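Local structure of 4-methyl-5(B-hydroxyethyl)-thiazole monophosphate biosynthesis enzyme (Vibrio cholerae O1 biovar El Tor, 3OT1) at residues 109-121 with 128-140. The protein is of unknown function but belongs to the DJ-1/PfpI family and may act in thiazole monophosphate biosynthesis. Residues are numbered along the deposited sequence; the frame is centred on the assembly and turned at random.
Sequences AICATPALVFAKQ and RMTCHPNFFDHIP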
loop_
_atom_site.group_PDB
_atom_site.type_symbol
_atom_site.label_atom_id
_atom_site.label_comp_id
_atom_site.label_asym_id
_atom_site.label_seq_id
_atom_site.Cartn_x
_atom_site.Cartn_y
_atom_site.Cartn_z
ATOM N N ALA A 109 9.564 10.873 6.430
ATOM C CA ALA A 109 8.194 11.337 6.289
ATOM C C ALA A 109 7.800 11.472 4.836
ATOM O O ALA A 109 8.622 11.778 3.982
ATOM C CB ALA A 109 8.008 12.682 7.000
ATOM N N ILE A 110 6.514 11.276 4.556
ATOM C CA ILE A 110 6.025 11.253 3.196
ATOM C C ILE A 110 4.791 12.122 3.038
ATOM O O ILE A 110 4.044 12.356 3.984
ATOM C CB ILE A 110 5.775 9.778 2.759
ATOM C CG1 ILE A 110 5.462 9.617 1.264
ATOM C CG2 ILE A 110 4.733 9.107 3.639
ATOM C CD1 ILE A 110 5.613 8.190 0.780
ATOM N N CYS A 111 4.560 12.514 1.783
ATOM C CA CYS A 111 3.312 13.122 1.366
ATOM C C CYS A 111 3.062 14.486 2.032
ATOM O O CYS A 111 3.904 15.368 1.924
ATOM C CB CYS A 111 2.220 12.060 1.628
ATOM S SG CYS A 111 0.537 12.359 1.198
ATOM N N ALA A 112 1.923 14.683 2.685
ATOM C CA ALA A 112 1.614 15.978 3.281
ATOM C C ALA A 112 2.483 16.307 4.489
ATOM O O ALA A 112 2.581 17.465 4.886
ATOM C CB ALA A 112 0.122 16.053 3.671
ATOM N N THR A 113 3.049 15.298 5.133
ATOM C CA THR A 113 3.660 15.504 6.430
ATOM C C THR A 113 4.841 16.472 6.446
ATOM O O THR A 113 4.911 17.294 7.331
ATOM C CB THR A 113 3.943 14.138 7.071
ATOM O OG1 THR A 113 2.670 13.542 7.344
ATOM C CG2 THR A 113 4.747 14.264 8.332
ATOM N N PRO A 114 5.768 16.390 5.480
ATOM C CA PRO A 114 6.883 17.370 5.546
ATOM C C PRO A 114 6.368 18.810 5.446
ATOM O O PRO A 114 6.977 19.707 6.034
ATOM C CB PRO A 114 7.767 16.983 4.356
ATOM C CG PRO A 114 7.506 15.485 4.184
ATOM C CD PRO A 114 6.014 15.371 4.458
ATOM N N ALA A 115 5.294 19.043 4.696
ATOM C CA ALA A 115 4.700 20.384 4.559
ATOM C C ALA A 115 3.900 20.791 5.795
ATOM O O ALA A 115 4.144 21.850 6.390
ATOM C CB ALA A 115 3.834 20.434 3.314
ATOM N N LEU A 116 2.923 19.972 6.176
ATOM C CA LEU A 116 1.979 20.342 7.218
ATOM C C LEU A 116 2.495 20.136 8.631
ATOM O O LEU A 116 1.942 20.734 9.568
ATOM C CB LEU A 116 0.646 19.625 7.030
ATOM C CG LEU A 116 -0.081 19.938 5.726
ATOM C CD1 LEU A 116 -1.437 19.228 5.701
ATOM C CD2 LEU A 116 -0.239 21.441 5.510
ATOM N N VAL A 117 3.554 19.329 8.789
ATOM C CA VAL A 117 4.186 19.138 10.088
ATOM C C VAL A 117 5.535 19.876 10.143
ATOM O O VAL A 117 5.689 20.801 10.942
ATOM C CB VAL A 117 4.334 17.661 10.474
ATOM C CG1 VAL A 117 4.945 17.576 11.886
ATOM C CG2 VAL A 117 2.976 16.954 10.391
ATOM N N PHE A 118 6.499 19.492 9.317
ATOM C CA PHE A 118 7.842 20.047 9.495
ATOM C C PHE A 118 7.897 21.550 9.190
ATOM O O PHE A 118 8.387 22.341 10.001
ATOM C CB PHE A 118 8.889 19.342 8.637
ATOM C CG PHE A 118 9.030 17.852 8.862
ATOM C CD1 PHE A 118 8.601 17.210 10.024
ATOM C CD2 PHE A 118 9.647 17.090 7.871
ATOM C CE1 PHE A 118 8.772 15.839 10.159
ATOM C CE2 PHE A 118 9.824 15.749 8.030
ATOM C CZ PHE A 118 9.395 15.121 9.154
ATOM N N ALA A 119 7.398 21.938 8.019
ATOM C CA ALA A 119 7.462 23.330 7.610
ATOM C C ALA A 119 6.627 24.188 8.568
ATOM O O ALA A 119 7.094 25.248 8.985
ATOM C CB ALA A 119 7.067 23.491 6.169
ATOM N N LYS A 120 5.456 23.714 9.003
ATOM C CA LYS A 120 4.572 24.492 9.886
ATOM C C LYS A 120 5.005 24.583 11.354
ATOM O O LYS A 120 4.693 25.557 12.031
ATOM C CB LYS A 120 3.126 23.957 9.805
ATOM C CG LYS A 120 2.448 24.184 8.467
ATOM C CD LYS A 120 2.413 25.652 8.097
ATOM N N GLN A 121 5.727 23.583 11.859
ATOM C CA GLN A 121 6.108 23.513 13.271
ATOM C C GLN A 121 7.615 23.621 13.494
ATOM O O GLN A 121 8.119 23.250 14.553
ATOM C CB GLN A 121 5.527 22.247 13.902
ATOM C CG GLN A 121 4.005 22.223 13.971
ATOM C CD GLN A 121 3.446 23.313 14.872
ATOM O OE1 GLN A 121 4.101 23.758 15.833
ATOM N NE2 GLN A 121 2.243 23.755 14.566
ATOM N N ARG A 128 17.023 20.123 3.226
ATOM C CA ARG A 128 16.412 19.822 1.937
ATOM C C ARG A 128 15.347 18.757 2.153
ATOM O O ARG A 128 15.579 17.782 2.885
ATOM C CB ARG A 128 17.448 19.312 0.938
ATOM C CG ARG A 128 18.497 20.321 0.567
ATOM C CD ARG A 128 19.215 19.988 -0.711
ATOM N NE ARG A 128 18.290 19.779 -1.832
ATOM C CZ ARG A 128 17.678 20.737 -2.541
ATOM N NH1 ARG A 128 16.877 20.389 -3.548
ATOM N NH2 ARG A 128 17.864 22.033 -2.274
HETATM N N MSE A 129 14.188 18.941 1.519
HETATM C CA MSE A 129 13.107 17.980 1.617
HETATM C C MSE A 129 12.180 18.086 0.447
HETATM O O MSE A 129 12.066 19.128 -0.193
HETATM C CB MSE A 129 12.327 18.145 2.921
HETATM C CG MSE A 129 11.646 19.497 3.074
HETATM SE SE MSE A 129 10.767 19.719 4.780
HETATM C CE MSE A 129 12.300 19.911 5.908
ATOM N N THR A 130 11.488 16.972 0.214
ATOM C CA THR A 130 10.371 16.936 -0.712
ATOM C C THR A 130 9.091 16.666 0.075
ATOM O O THR A 130 9.100 16.502 1.303
ATOM C CB THR A 130 10.575 15.906 -1.843
ATOM O OG1 THR A 130 9.664 16.173 -2.902
ATOM C CG2 THR A 130 10.404 14.474 -1.407
ATOM N N CYS A 131 7.972 16.684 -0.638
ATOM C CA CYS A 131 6.650 16.432 -0.067
ATOM C C CYS A 131 5.702 16.184 -1.218
ATOM O O CYS A 131 6.121 16.156 -2.372
ATOM C CB CYS A 131 6.180 17.616 0.793
ATOM S SG CYS A 131 5.942 19.172 -0.054
ATOM N N HIS A 132 4.421 16.040 -0.913
ATOM C CA HIS A 132 3.453 15.886 -1.997
ATOM C C HIS A 132 3.465 17.121 -2.892
ATOM O O HIS A 132 3.505 18.230 -2.383
ATOM C CB HIS A 132 2.067 15.693 -1.416
ATOM C CG HIS A 132 1.089 15.225 -2.420
ATOM N ND1 HIS A 132 0.502 16.065 -3.338
ATOM C CD2 HIS A 132 0.636 13.980 -2.674
ATOM C CE1 HIS A 132 -0.277 15.339 -4.118
ATOM N NE2 HIS A 132 -0.237 14.080 -3.721
ATOM N N PRO A 133 3.419 16.944 -4.217
ATOM C CA PRO A 133 3.464 18.097 -5.113
ATOM C C PRO A 133 2.408 19.143 -4.835
ATOM O O PRO A 133 2.643 20.325 -5.085
ATOM C CB PRO A 133 3.276 17.459 -6.489
ATOM C CG PRO A 133 3.893 16.140 -6.356
ATOM C CD PRO A 133 3.522 15.685 -4.974
ATOM N N ASN A 134 1.242 18.732 -4.339
ATOM C CA ASN A 134 0.186 19.698 -4.074
ATOM C C ASN A 134 0.507 20.582 -2.869
ATOM O O ASN A 134 -0.210 21.559 -2.612
ATOM C CB ASN A 134 -1.208 19.025 -3.983
ATOM C CG ASN A 134 -1.712 18.528 -5.330
ATOM O OD1 ASN A 134 -1.241 18.931 -6.399
ATOM N ND2 ASN A 134 -2.644 17.583 -5.282
ATOM N N PHE A 135 1.635 20.293 -2.187
ATOM C CA PHE A 135 2.111 21.067 -1.055
ATOM C C PHE A 135 3.537 21.620 -1.233
ATOM O O PHE A 135 4.112 22.156 -0.287
ATOM C CB PHE A 135 1.999 20.239 0.248
ATOM C CG PHE A 135 0.583 19.991 0.663
ATOM C CD1 PHE A 135 -0.113 20.940 1.368
ATOM C CD2 PHE A 135 -0.072 18.835 0.286
ATOM C CE1 PHE A 135 -1.431 20.734 1.724
ATOM C CE2 PHE A 135 -1.400 18.621 0.641
ATOM C CZ PHE A 135 -2.081 19.567 1.356
ATOM N N PHE A 136 4.085 21.533 -2.447
ATOM C CA PHE A 136 5.441 22.048 -2.692
ATOM C C PHE A 136 5.597 23.500 -2.246
ATOM O O PHE A 136 6.669 23.916 -1.807
ATOM C CB PHE A 136 5.786 21.983 -4.182
ATOM C CG PHE A 136 6.198 20.622 -4.709
ATOM C CD1 PHE A 136 6.628 19.568 -3.913
ATOM C CD2 PHE A 136 6.248 20.463 -6.091
ATOM C CE1 PHE A 136 7.023 18.375 -4.524
ATOM C CE2 PHE A 136 6.639 19.289 -6.671
ATOM C CZ PHE A 136 7.052 18.259 -5.894
ATOM N N ASP A 137 4.521 24.266 -2.378
ATOM C CA ASP A 137 4.569 25.682 -2.047
ATOM C C ASP A 137 4.766 25.981 -0.553
ATOM O O ASP A 137 5.022 27.122 -0.176
ATOM C CB ASP A 137 3.352 26.425 -2.632
ATOM C CG ASP A 137 2.022 26.036 -1.986
ATOM O OD1 ASP A 137 1.056 26.806 -2.202
ATOM O OD2 ASP A 137 1.907 25.012 -1.279
ATOM N N HIS A 138 4.666 24.955 0.289
ATOM C CA HIS A 138 4.925 25.100 1.714
ATOM C C HIS A 138 6.413 25.029 2.084
ATOM O O HIS A 138 6.789 25.348 3.200
ATOM C CB HIS A 138 4.224 23.983 2.480
ATOM C CG HIS A 138 2.747 24.161 2.610
ATOM N ND1 HIS A 138 1.914 24.409 1.540
ATOM C CD2 HIS A 138 1.948 24.090 3.698
ATOM C CE1 HIS A 138 0.667 24.510 1.968
ATOM N NE2 HIS A 138 0.661 24.321 3.275
ATOM N N ILE A 139 7.247 24.563 1.168
ATOM C CA ILE A 139 8.656 24.341 1.462
ATOM C C ILE A 139 9.448 25.542 0.914
ATOM O O ILE A 139 9.202 25.977 -0.215
ATOM C CB ILE A 139 9.126 23.039 0.775
ATOM C CG1 ILE A 139 8.201 21.844 1.072
ATOM C CG2 ILE A 139 10.566 22.750 1.139
ATOM C CD1 ILE A 139 7.958 21.585 2.537
ATOM N N PRO A 140 10.429 26.059 1.680
ATOM C CA PRO A 140 11.242 27.153 1.114
ATOM C C PRO A 140 11.823 26.750 -0.229
ATOM O O PRO A 140 12.354 25.649 -0.368
ATOM C CB PRO A 140 12.342 27.358 2.165
ATOM C CG PRO A 140 11.707 26.900 3.440
ATOM C CD PRO A 140 10.858 25.711 3.041
#
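This is a buried contact between helix 113-119, with the Cys111 turn that follows strand 106-110 of the central mixed sheet, and the 3-10 turns and loop of 128-140, which precede strand 149-152. At its centre the methyl of Ala115 packs against Phe135 and His138: its CB lies 3.6 Å from Phe135 CB and 3.7 Å from His138 CB. The Leu116 side chain runs obliquely past His138, and its CD2 comes 3.8 Å from NE2. It also touches Phe135 CE1. His138 ND1 donates to Asp137 OD2 (2.9 Å). OD2 lies in the ring plane, while ND1 sits above the carboxylate plane, and the bond limits the ring's rotation.

Cys111 sits at a strand-to-helix turn with positive phi (65°), the strained nucleophile elbow of the DJ-1 superfamily. Its position is consistent with the reactive cysteine of relatives. One backbone bond ties this turn to the loop, from His132 N to Cys111 O (3.0 Å). A chi1 of -177° sets Cys111 SG trans to the main-chain N, and it approaches the His132 ring obliquely, 4.2 Å from CD2. His132 ND1 accepts from Asn134 N, and its NE2 makes a weak hydrogen bond to the backbone of a neighbouring subunit.

Farther along, Pro114 CB lies against Thr130 O, and selenomethionine Met129 puts SE at the edge of the Phe118 ring, 4.2 Å from CD2. Ile139 CD1 packs against Ala115 CA and Ala119 CB.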